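Local coordinates for piwi domain-containing protein (Vanderwaltozyma polyspora, PDB 5THE) that probably binds RNA as the C-terminal lobe of a budding-yeast Argonaute, a family that uses a small RNA to select the RNA targets it silences or cleaves, at residues 77-82 with 184-189; 266-271 with 288-293; 473-478 with 489-494. All coordinates share one frame; numbering follows the deposited sequence.

How the interactions relate
From the N terminus, interaction 1 comes first: it brings strand 77-85 beside strand 185-191 after about a hundred intervening residues, which include helices 95-111 and 169-179, and so pairs two strands of a parallel sheet in the probable MID part. Interaction 2 closes a short loop, the hairpin of strands 264-274 and 282-289. Interaction 3 closes the connection between helices 465-475 and 490-515; both lie in the PIWI domain. The three lie in series, without nesting or crossing. Interaction 1 stands apart, its centre about 29 Å from those of the other two. Interactions 2 and 3 touch, Val268 CG1 lying 3.5 Å from Pro491 CG, so helix 490-515 starts against the hairpin.

Interaction 1 of 3, residues 77-82 with 184-189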
loop_
_atom_site.group_PDB
_atom_site.type_symbol
_atom_site.label_atom_id
_atom_site.label_comp_id
_atom_site.label_asym_id
_atom_site.label_seq_id
_atom_site.Cartn_x
_atom_site.Cartn_y
_atom_site.Cartn_z
ATOM N N VAL A 77 18.492 -16.459 0.414
ATOM C CA VAL A 77 18.826 -15.160 -0.163
ATOM C C VAL A 77 20.013 -14.588 0.595
ATOM O O VAL A 77 20.081 -14.691 1.826
ATOM C CB VAL A 77 17.619 -14.201 -0.095
ATOM C CG1 VAL A 77 17.960 -12.848 -0.681
ATOM C CG2 VAL A 77 16.397 -14.812 -0.796
ATOM N N ASN A 78 20.947 -13.978 -0.127
ATOM C CA ASN A 78 22.053 -13.287 0.528
ATOM C C ASN A 78 21.591 -11.915 0.995
ATOM O O ASN A 78 20.941 -11.178 0.245
ATOM C CB ASN A 78 23.246 -13.136 -0.415
ATOM C CG ASN A 78 23.799 -14.472 -0.863
ATOM O OD1 ASN A 78 24.209 -15.283 -0.044
ATOM N ND2 ASN A 78 23.802 -14.709 -2.164
ATOM N N LEU A 79 21.945 -11.565 2.223
ATOM C CA LEU A 79 21.550 -10.298 2.835
ATOM C C LEU A 79 22.825 -9.534 3.166
ATOM O O LEU A 79 23.591 -9.956 4.036
ATOM C CB LEU A 79 20.704 -10.529 4.090
ATOM C CG LEU A 79 20.180 -9.268 4.789
ATOM C CD1 LEU A 79 19.250 -8.513 3.867
ATOM C CD2 LEU A 79 19.465 -9.602 6.086
ATOM N N ARG A 80 23.054 -8.419 2.472
ATOM C CA ARG A 80 24.269 -7.624 2.622
ATOM C C ARG A 80 23.933 -6.322 3.335
ATOM O O ARG A 80 23.139 -5.521 2.831
ATOM C CB ARG A 80 24.909 -7.309 1.271
ATOM C CG ARG A 80 25.550 -8.490 0.574
ATOM C CD ARG A 80 26.527 -9.230 1.474
ATOM N NE ARG A 80 27.676 -8.421 1.882
ATOM C CZ ARG A 80 28.708 -8.124 1.094
ATOM N NH1 ARG A 80 28.729 -8.547 -0.165
ATOM N NH2 ARG A 80 29.717 -7.399 1.567
ATOM N N ALA A 81 24.544 -6.110 4.492
ATOM C CA ALA A 81 24.355 -4.875 5.225
ATOM C C ALA A 81 25.324 -3.820 4.704
ATOM O O ALA A 81 26.514 -4.091 4.514
ATOM C CB ALA A 81 24.566 -5.109 6.722
ATOM N N ILE A 82 24.814 -2.624 4.460
ATOM C CA ILE A 82 25.631 -1.474 4.097
ATOM C C ILE A 82 25.328 -0.392 5.118
ATOM O O ILE A 82 24.204 0.119 5.179
ATOM C CB ILE A 82 25.349 -0.989 2.669
ATOM C CG1 ILE A 82 25.679 -2.097 1.659
ATOM C CG2 ILE A 82 26.135 0.306 2.374
ATOM C CD1 ILE A 82 25.399 -1.704 0.204
ATOM N N ASN A 184 21.251 -12.523 -6.424
ATOM C CA ASN A 184 20.563 -13.138 -5.294
ATOM C C ASN A 184 20.924 -12.397 -4.005
ATOM O O ASN A 184 21.118 -12.998 -2.944
ATOM C CB ASN A 184 20.908 -14.634 -5.216
ATOM C CG ASN A 184 20.227 -15.361 -4.070
ATOM O OD1 ASN A 184 19.120 -15.022 -3.658
ATOM N ND2 ASN A 184 20.914 -16.371 -3.540
ATOM N N THR A 185 21.039 -11.072 -4.097
ATOM C CA THR A 185 21.482 -10.283 -2.957
ATOM C C THR A 185 20.464 -9.199 -2.625
ATOM O O THR A 185 20.043 -8.429 -3.498
ATOM C CB THR A 185 22.863 -9.672 -3.214
ATOM O OG1 THR A 185 23.846 -10.707 -3.143
ATOM C CG2 THR A 185 23.185 -8.634 -2.164
ATOM N N TYR A 186 20.064 -9.167 -1.359
ATOM C CA TYR A 186 19.178 -8.155 -0.814
ATOM C C TYR A 186 20.024 -7.196 -0.002
ATOM O O TYR A 186 20.826 -7.632 0.832
ATOM C CB TYR A 186 18.098 -8.795 0.069
ATOM C CG TYR A 186 16.929 -7.880 0.333
ATOM C CD1 TYR A 186 17.036 -6.832 1.246
ATOM C CD2 TYR A 186 15.724 -8.048 -0.345
ATOM C CE1 TYR A 186 15.978 -5.982 1.483
ATOM C CE2 TYR A 186 14.652 -7.205 -0.115
ATOM C CZ TYR A 186 14.788 -6.173 0.799
ATOM O OH TYR A 186 13.742 -5.328 1.035
ATOM N N ILE A 187 19.870 -5.900 -0.251
ATOM C CA ILE A 187 20.664 -4.899 0.446
ATOM C C ILE A 187 19.906 -4.400 1.666
ATOM O O ILE A 187 18.738 -4.018 1.566
ATOM C CB ILE A 187 21.013 -3.724 -0.474
ATOM C CG1 ILE A 187 21.976 -4.165 -1.565
ATOM C CG2 ILE A 187 21.627 -2.594 0.355
ATOM C CD1 ILE A 187 22.009 -3.191 -2.693
ATOM N N LEU A 188 20.583 -4.358 2.807
ATOM C CA LEU A 188 20.052 -3.720 4.010
ATOM C C LEU A 188 20.881 -2.471 4.291
ATOM O O LEU A 188 22.034 -2.562 4.720
ATOM C CB LEU A 188 20.071 -4.681 5.196
ATOM C CG LEU A 188 19.613 -4.079 6.525
ATOM C CD1 LEU A 188 18.180 -3.532 6.415
ATOM C CD2 LEU A 188 19.739 -5.115 7.644
ATOM N N TYR A 189 20.314 -1.307 4.014
ATOM C CA TYR A 189 20.970 -0.064 4.384
ATOM C C TYR A 189 20.722 0.191 5.868
ATOM O O TYR A 189 19.567 0.252 6.309
ATOM C CB TYR A 189 20.445 1.091 3.539
ATOM C CG TYR A 189 20.879 1.056 2.096
ATOM C CD1 TYR A 189 22.230 1.100 1.756
ATOM C CD2 TYR A 189 19.939 1.035 1.064
ATOM C CE1 TYR A 189 22.632 1.087 0.438
ATOM C CE2 TYR A 189 20.338 1.018 -0.267
ATOM C CZ TYR A 189 21.688 1.045 -0.573
ATOM O OH TYR A 189 22.103 1.030 -1.889
#
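The backbone oxygen of Asn184 is gripped twice by Asn78: the backbone N-H of Asn78 comes in at 3.0 Å from Asn78 N to Asn184 O, nearly in line with the carbonyl, and Asn78 ND2 adds a weak bond to the same oxygen. Asn184 has a left-handed backbone conformation, which asparagine tolerates well, and its own ND2 bonds Gln76 O. From there two parallel strands run side by side, twisted by 28°. Asn78, Arg80 and Ile82 each donate an N-H across, while Tyr186 and Leu188 donate back. The shortest of these bonds, 2.7 Å from Tyr186 N to Asn78 O, is almost straight at 177°.

Side chains alternate between two faces. On that of Leu79, Tyr186, Ala81 and Leu188, CG of Leu79 stands opposite its own backbone nitrogen (chi1 -178°), and from there CD1 approaches Tyr186 CD1 at 3.8 Å, the two side chains running alongside each other. On the other face Thr185 CG2 meets Arg80 CG at 3.6 Å; the bent arginine then carries its guanidinium away to Lys122 O. Farther along, Ile82 CD1 touches Ile187 CG2 at 3.9 Å, and that methyl of Ile187 sits over the centre of the Tyr189 ring. The beta-branched Thr185, Ile187 and Ile82 suit the extended backbone.

The parallel arrangement is consistent with the Rossmann-like MID domain of Argonautes. Helix 95-111 covers Leu79 and Leu188 through Met103, helix 169-179 packs on Ile82 and Tyr189, and strands 117-118 and 215-219 flank the pair.

Interaction 2 of 3, residues 266-271 with 288-293; sequences ILVLGS and VGSYDD
Ser290 turns its OG into the crowded position between its own backbone nitrogen and carbonyl carbon (chi1 64°), and this rotation presents the hydroxyl to the backbone of Val268. The setting is the beta hairpin of strands 264-274 and 282-289, part of the RNase H-like fold of the PIWI domain.

Two antiparallel residue pairs define the register. Gly270 and Val288 form a hydrogen-bonded pair: Gly270 N reaches Val288 O at 2.9 Å, and Val288 N returns a bond of 2.7 Å to Gly270 O, this one lying in the carbonyl plane. Leu269 and Gly289 form the next, non-hydrogen-bonded pair. Glycine suits both places, because Val288 CG2 takes up the room beside the alpha carbon of Gly270, and Leu269 CD2, 4.0 Å from Gly289 CA, does the same at Gly289.

Beyond Gly289 the strand ends, yet Ser290 prolongs the pairing. Its N-H bonds Val268 O, while its OG accepts the N-H of Val268 at 3.0 Å between OG and Val268 N, nearly straight at 169°. The serine thus supplies through its side chain the acceptor that a backbone carbonyl would give in a regular strand. Leu267 and Leu269 pack on Met320 of helix 320-329, with Leu267 CD1 also 3.2 Å from Ser290 O, whereas Val288 packs on Tyr494 and Leu498 of helix 490-515.

With an alanine at Ser290, the buried N-H of Val268 would probably be left without its acceptor and the water beside it would lose one mate. That water accepts from Ser290 OG at 2.7 Å and donates to the backbone oxygens of Ile266 and Asp292, bridging the two chain segments where the strand pairing stops.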
loop_
_atom_site.group_PDB
_atom_site.type_symbol
_atom_site.label_atom_id
_atom_site.label_comp_id
_atom_site.label_asym_id
_atom_site.label_seq_id
_atom_site.Cartn_x
_atom_site.Cartn_y
_atom_site.Cartn_z
ATOM N N ILE A 266 -10.940 -10.165 -10.010
ATOM C CA ILE A 266 -11.102 -8.770 -10.379
ATOM C C ILE A 266 -9.745 -8.091 -10.331
ATOM O O ILE A 266 -8.917 -8.374 -9.458
ATOM C CB ILE A 266 -12.111 -8.092 -9.438
ATOM C CG1 ILE A 266 -13.481 -8.745 -9.588
ATOM C CG2 ILE A 266 -12.202 -6.579 -9.695
ATOM C CD1 ILE A 266 -14.445 -8.374 -8.467
ATOM N N LEU A 267 -9.489 -7.221 -11.301
ATOM C CA LEU A 267 -8.303 -6.380 -11.266
ATOM C C LEU A 267 -8.595 -5.210 -10.336
ATOM O O LEU A 267 -9.464 -4.379 -10.626
ATOM C CB LEU A 267 -7.948 -5.902 -12.669
ATOM C CG LEU A 267 -6.882 -4.804 -12.710
ATOM C CD1 LEU A 267 -5.577 -5.344 -12.161
ATOM C CD2 LEU A 267 -6.693 -4.267 -14.114
ATOM N N VAL A 268 -7.912 -5.166 -9.197
ATOM C CA VAL A 268 -8.126 -4.123 -8.199
ATOM C C VAL A 268 -7.008 -3.111 -8.358
ATOM O O VAL A 268 -5.827 -3.476 -8.311
ATOM C CB VAL A 268 -8.166 -4.693 -6.770
ATOM C CG1 VAL A 268 -8.332 -3.567 -5.762
ATOM C CG2 VAL A 268 -9.302 -5.724 -6.621
ATOM N N LEU A 269 -7.379 -1.843 -8.549
ATOM C CA LEU A 269 -6.442 -0.758 -8.783
ATOM C C LEU A 269 -6.511 0.260 -7.656
ATOM O O LEU A 269 -7.579 0.511 -7.094
ATOM C CB LEU A 269 -6.742 -0.025 -10.089
ATOM C CG LEU A 269 -6.831 -0.819 -11.389
ATOM C CD1 LEU A 269 -7.457 0.097 -12.414
ATOM C CD2 LEU A 269 -5.431 -1.256 -11.816
ATOM N N GLY A 270 -5.377 0.873 -7.372
ATOM C CA GLY A 270 -5.332 2.017 -6.478
ATOM C C GLY A 270 -4.536 3.141 -7.109
ATOM O O GLY A 270 -3.481 2.914 -7.696
ATOM N N SER A 271 -5.064 4.356 -7.001
ATOM C CA SER A 271 -4.349 5.518 -7.493
ATOM C C SER A 271 -4.342 6.624 -6.449
ATOM O O SER A 271 -5.215 6.703 -5.584
ATOM C CB SER A 271 -4.937 6.044 -8.808
ATOM O OG SER A 271 -6.250 6.504 -8.627
ATOM N N VAL A 288 -1.400 1.514 -8.815
ATOM C CA VAL A 288 -0.978 0.160 -8.484
ATOM C C VAL A 288 -2.105 -0.777 -8.871
ATOM O O VAL A 288 -3.268 -0.380 -8.979
ATOM C CB VAL A 288 -0.616 -0.019 -6.992
ATOM C CG1 VAL A 288 0.525 0.926 -6.584
ATOM C CG2 VAL A 288 -1.844 0.210 -6.118
ATOM N N GLY A 289 -1.751 -2.043 -9.079
ATOM C CA GLY A 289 -2.753 -3.022 -9.444
ATOM C C GLY A 289 -2.436 -4.427 -8.978
ATOM O O GLY A 289 -1.271 -4.829 -8.926
ATOM N N SER A 290 -3.481 -5.175 -8.625
ATOM C CA SER A 290 -3.333 -6.577 -8.283
ATOM C C SER A 290 -3.104 -7.398 -9.545
ATOM O O SER A 290 -3.288 -6.917 -10.667
ATOM C CB SER A 290 -4.576 -7.072 -7.557
ATOM O OG SER A 290 -5.694 -7.009 -8.429
ATOM N N TYR A 291 -2.722 -8.664 -9.365
ATOM C CA TYR A 291 -2.597 -9.526 -10.529
ATOM C C TYR A 291 -3.065 -10.959 -10.343
ATOM O O TYR A 291 -2.950 -11.731 -11.296
ATOM C CB TYR A 291 -1.146 -9.540 -11.050
ATOM C CG TYR A 291 -0.067 -10.023 -10.098
ATOM C CD1 TYR A 291 -0.094 -11.305 -9.549
ATOM C CD2 TYR A 291 1.014 -9.217 -9.804
ATOM C CE1 TYR A 291 0.920 -11.743 -8.715
ATOM C CE2 TYR A 291 2.031 -9.655 -8.983
ATOM C CZ TYR A 291 1.976 -10.911 -8.442
ATOM O OH TYR A 291 2.990 -11.318 -7.615
ATOM N N ASP A 292 -3.588 -11.352 -9.181
ATOM C CA ASP A 292 -4.174 -12.682 -9.083
ATOM C C ASP A 292 -5.272 -12.668 -8.023
ATOM O O ASP A 292 -5.697 -11.607 -7.550
ATOM C CB ASP A 292 -3.102 -13.752 -8.827
ATOM C CG ASP A 292 -2.385 -13.594 -7.495
ATOM O OD1 ASP A 292 -2.856 -12.866 -6.599
ATOM O OD2 ASP A 292 -1.317 -14.230 -7.349
ATOM N N ASP A 293 -5.723 -13.858 -7.643
ATOM C CA ASP A 293 -6.820 -13.991 -6.699
ATOM C C ASP A 293 -6.360 -13.965 -5.245
ATOM O O ASP A 293 -7.174 -14.187 -4.351
ATOM C CB ASP A 293 -7.625 -15.267 -7.004
ATOM C CG ASP A 293 -6.820 -16.553 -6.820
ATOM O OD1 ASP A 293 -5.602 -16.503 -6.560
ATOM O OD2 ASP A 293 -7.427 -17.634 -6.954
HETATM O O HOH W 1 -6.395 -9.401 -9.357
#

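Interaction 3 of 3, residues 473-478 with 489-494; sequences NNLCYI and PAPVYY. With nucleotides of chain B.
Apolar contacts carry most of the meeting between residues 473-478 and 489-494, which joins the end of helix 465-475 to the start of helix 490-515 in the RNase H-like PIWI domain. Leu475 CB lies 3.6 Å from Pro489 CB and also nears the ring of Pro491, while Cys476 SG sits 4.1 Å from Pro489 CD. The sulfur is brought there by the chi1 of Cys476 (-68°), which places it opposite the carbonyl carbon. Ile478 CG1 approaches Ala490 CB more loosely at 4.3 Å. A small residue suits this place, since Ala490 CB already lies 3.4 Å from Leu475 O and 3.6 Å from Ile478 O; the prolines suit a helix start, where first-turn nitrogens have no acceptor within the helix.

One backbone hydrogen bond crosses the contact. Pro489 is the N-cap of helix 490-515, and the N-H of Ala490 just after it finds its acceptor in Leu475 O, at 2.9 Å from N. The bond is straight at hydrogen (165°), but the donor stands 54° out of the carbonyl plane.

A third kind of contact involves tyrosine hydroxyls. Tyr494 OH takes the N-H of Gly480 and donates to a water at the ring's edge, in its plane; the very short approach of this water to Ile478 O is doubtful. Tyr493 faces the RNA instead: its OH donates to OP2 of A5 of chain B, modelled so short that its exact length is doubtful, and the phosphate meets the ring at its edge.

The chemistry implies a division of labour: apolar packing, with Phe342 against Leu475 and Pro489, fixes the helix start, while one turn later a hydroxyl contacts RNA through phosphate rather than base, which does not by itself read sequence.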
loop_
_atom_site.group_PDB
_atom_site.type_symbol
_atom_site.label_atom_id
_atom_site.label_comp_id
_atom_site.label_asym_id
_atom_site.label_seq_id
_atom_site.Cartn_x
_atom_site.Cartn_y
_atom_site.Cartn_z
ATOM N N ASN A 473 -13.963 -3.108 3.353
ATOM C CA ASN A 473 -13.514 -3.552 4.661
ATOM C C ASN A 473 -12.507 -4.688 4.533
ATOM O O ASN A 473 -11.446 -4.651 5.161
ATOM C CB ASN A 473 -14.701 -3.976 5.525
ATOM C CG ASN A 473 -14.281 -4.298 6.945
ATOM O OD1 ASN A 473 -13.640 -3.479 7.609
ATOM N ND2 ASN A 473 -14.591 -5.503 7.400
ATOM N N ASN A 474 -12.818 -5.707 3.713
ATOM C CA ASN A 474 -11.906 -6.836 3.540
ATOM C C ASN A 474 -10.538 -6.381 3.051
ATOM O O ASN A 474 -9.501 -6.889 3.501
ATOM C CB ASN A 474 -12.481 -7.852 2.543
ATOM C CG ASN A 474 -13.524 -8.755 3.163
ATOM O OD1 ASN A 474 -13.926 -8.566 4.306
ATOM N ND2 ASN A 474 -13.969 -9.737 2.403
ATOM N N LEU A 475 -10.515 -5.443 2.110
ATOM C CA LEU A 475 -9.241 -5.032 1.549
ATOM C C LEU A 475 -8.369 -4.295 2.556
ATOM O O LEU A 475 -7.180 -4.104 2.293
ATOM C CB LEU A 475 -9.473 -4.171 0.313
ATOM C CG LEU A 475 -9.848 -4.946 -0.947
ATOM C CD1 LEU A 475 -10.237 -3.988 -2.045
ATOM C CD2 LEU A 475 -8.679 -5.791 -1.367
ATOM N N CYS A 476 -8.931 -3.892 3.694
ATOM C CA CYS A 476 -8.152 -3.296 4.772
ATOM C C CYS A 476 -7.325 -4.320 5.533
ATOM O O CYS A 476 -6.393 -3.933 6.242
ATOM C CB CYS A 476 -9.087 -2.555 5.726
ATOM S SG CYS A 476 -9.823 -1.081 4.950
ATOM N N TYR A 477 -7.609 -5.604 5.367
ATOM C CA TYR A 477 -6.926 -6.658 6.094
ATOM C C TYR A 477 -5.765 -7.275 5.321
ATOM O O TYR A 477 -5.153 -8.216 5.818
ATOM C CB TYR A 477 -7.928 -7.757 6.484
ATOM C CG TYR A 477 -8.865 -7.365 7.603
ATOM C CD1 TYR A 477 -9.858 -6.395 7.407
ATOM C CD2 TYR A 477 -8.759 -7.956 8.857
ATOM C CE1 TYR A 477 -10.718 -6.038 8.425
ATOM C CE2 TYR A 477 -9.617 -7.606 9.886
ATOM C CZ TYR A 477 -10.592 -6.650 9.657
ATOM O OH TYR A 477 -11.428 -6.303 10.675
ATOM N N ILE A 478 -5.435 -6.779 4.127
ATOM C CA ILE A 478 -4.307 -7.361 3.412
ATOM C C ILE A 478 -3.277 -6.298 3.060
ATOM O O ILE A 478 -2.708 -6.306 1.965
ATOM C CB ILE A 478 -4.759 -8.122 2.153
ATOM C CG1 ILE A 478 -5.700 -7.280 1.308
ATOM C CG2 ILE A 478 -5.422 -9.434 2.532
ATOM C CD1 ILE A 478 -6.211 -8.021 0.126
ATOM N N PRO A 489 -8.490 0.770 2.241
ATOM C CA PRO A 489 -8.132 -0.496 1.579
ATOM C C PRO A 489 -6.682 -0.495 1.118
ATOM O O PRO A 489 -6.132 0.539 0.735
ATOM C CB PRO A 489 -9.104 -0.567 0.399
ATOM C CG PRO A 489 -10.347 0.175 0.932
ATOM C CD PRO A 489 -9.725 1.347 1.688
ATOM N N ALA A 490 -6.063 -1.674 1.169
ATOM C CA ALA A 490 -4.644 -1.779 0.840
ATOM C C ALA A 490 -4.266 -1.148 -0.501
ATOM O O ALA A 490 -3.201 -0.516 -0.567
ATOM C CB ALA A 490 -4.226 -3.254 0.882
ATOM N N PRO A 491 -5.058 -1.262 -1.576
ATOM C CA PRO A 491 -4.670 -0.587 -2.830
ATOM C C PRO A 491 -4.451 0.899 -2.665
ATOM O O PRO A 491 -3.555 1.455 -3.307
ATOM C CB PRO A 491 -5.865 -0.860 -3.760
ATOM C CG PRO A 491 -6.511 -2.060 -3.201
ATOM C CD PRO A 491 -6.312 -2.027 -1.736
ATOM N N VAL A 492 -5.280 1.556 -1.841
ATOM C CA VAL A 492 -5.149 2.991 -1.620
ATOM C C VAL A 492 -3.864 3.288 -0.868
ATOM O O VAL A 492 -3.074 4.147 -1.268
ATOM C CB VAL A 492 -6.377 3.532 -0.866
ATOM C CG1 VAL A 492 -6.138 4.999 -0.406
ATOM C CG2 VAL A 492 -7.615 3.426 -1.724
ATOM N N TYR A 493 -3.643 2.572 0.230
ATOM C CA TYR A 493 -2.407 2.721 0.987
ATOM C C TYR A 493 -1.192 2.488 0.091
ATOM O O TYR A 493 -0.241 3.276 0.096
ATOM C CB TYR A 493 -2.430 1.737 2.164
ATOM C CG TYR A 493 -1.910 2.257 3.498
ATOM C CD1 TYR A 493 -0.636 2.804 3.615
ATOM C CD2 TYR A 493 -2.682 2.131 4.665
ATOM C CE1 TYR A 493 -0.154 3.261 4.853
ATOM C CE2 TYR A 493 -2.224 2.583 5.893
ATOM C CZ TYR A 493 -0.958 3.145 5.988
ATOM O OH TYR A 493 -0.508 3.588 7.214
ATOM N N TYR A 494 -1.214 1.412 -0.699
ATOM C CA TYR A 494 -0.113 1.143 -1.627
ATOM C C TYR A 494 0.104 2.292 -2.604
ATOM O O TYR A 494 1.250 2.661 -2.893
ATOM C CB TYR A 494 -0.382 -0.131 -2.414
ATOM C CG TYR A 494 -0.352 -1.392 -1.596
ATOM C CD1 TYR A 494 0.495 -1.512 -0.495
ATOM C CD2 TYR A 494 -1.150 -2.474 -1.938
ATOM C CE1 TYR A 494 0.537 -2.687 0.250
ATOM C CE2 TYR A 494 -1.120 -3.653 -1.198
ATOM C CZ TYR A 494 -0.279 -3.746 -0.101
ATOM O OH TYR A 494 -0.247 -4.902 0.631
ATOM P P A B 5 -3.019 2.879 9.828
ATOM O OP1 A B 5 -4.294 2.654 9.090
ATOM O OP2 A B 5 -1.896 3.613 9.209
ATOM O "O5'" A B 5 -3.414 3.543 11.211
ATOM C "C5'" A B 5 -4.431 2.962 12.009
ATOM C "C4'" A B 5 -4.356 3.455 13.430
ATOM O "O4'" A B 5 -3.094 3.053 14.016
ATOM C "C3'" A B 5 -4.385 4.966 13.594
ATOM O "O3'" A B 5 -5.709 5.451 13.605
ATOM C "C2'" A B 5 -3.650 5.180 14.912
ATOM O "O2'" A B 5 -4.506 4.915 16.010
ATOM C "C1'" A B 5 -2.610 4.064 14.867
ATOM N N9 A B 5 -1.325 4.532 14.340
ATOM C C8 A B 5 -0.914 4.645 13.033
ATOM N N7 A B 5 0.312 5.103 12.930
ATOM C C5 A B 5 0.708 5.299 14.246
ATOM C C6 A B 5 1.903 5.764 14.802
ATOM N N6 A B 5 2.940 6.132 14.048
ATOM N N1 A B 5 1.972 5.834 16.159
ATOM C C2 A B 5 0.905 5.457 16.893
ATOM N N3 A B 5 -0.277 4.996 16.476
ATOM C C4 A B 5 -0.294 4.953 15.131
ATOM P P A B 4 2.581 1.411 8.617
ATOM O OP1 A B 4 2.530 1.324 7.134
ATOM O OP2 A B 4 3.385 2.427 9.306
ATOM O "O5'" A B 4 1.087 1.506 9.155
ATOM C "C5'" A B 4 0.196 0.426 8.951
ATOM C "C4'" A B 4 -0.542 0.060 10.208
ATOM O "O4'" A B 4 0.384 -0.399 11.218
ATOM C "C3'" A B 4 -1.306 1.182 10.883
ATOM O "O3'" A B 4 -2.545 1.408 10.244
ATOM C "C2'" A B 4 -1.428 0.669 12.314
ATOM O "O2'" A B 4 -2.433 -0.336 12.399
ATOM C "C1'" A B 4 -0.065 -0.013 12.492
ATOM N N9 A B 4 0.940 0.905 13.040
ATOM C C8 A B 4 1.599 1.901 12.365
ATOM N N7 A B 4 2.451 2.568 13.105
ATOM C C5 A B 4 2.342 1.959 14.342
ATOM C C6 A B 4 3.002 2.215 15.536
ATOM N N6 A B 4 3.906 3.195 15.635
ATOM N N1 A B 4 2.690 1.432 16.595
ATOM C C2 A B 4 1.771 0.455 16.434
ATOM N N3 A B 4 1.080 0.110 15.342
ATOM C C4 A B 4 1.418 0.926 14.327
HETATM O O HOH W 2 -1.838 -6.811 -0.266
#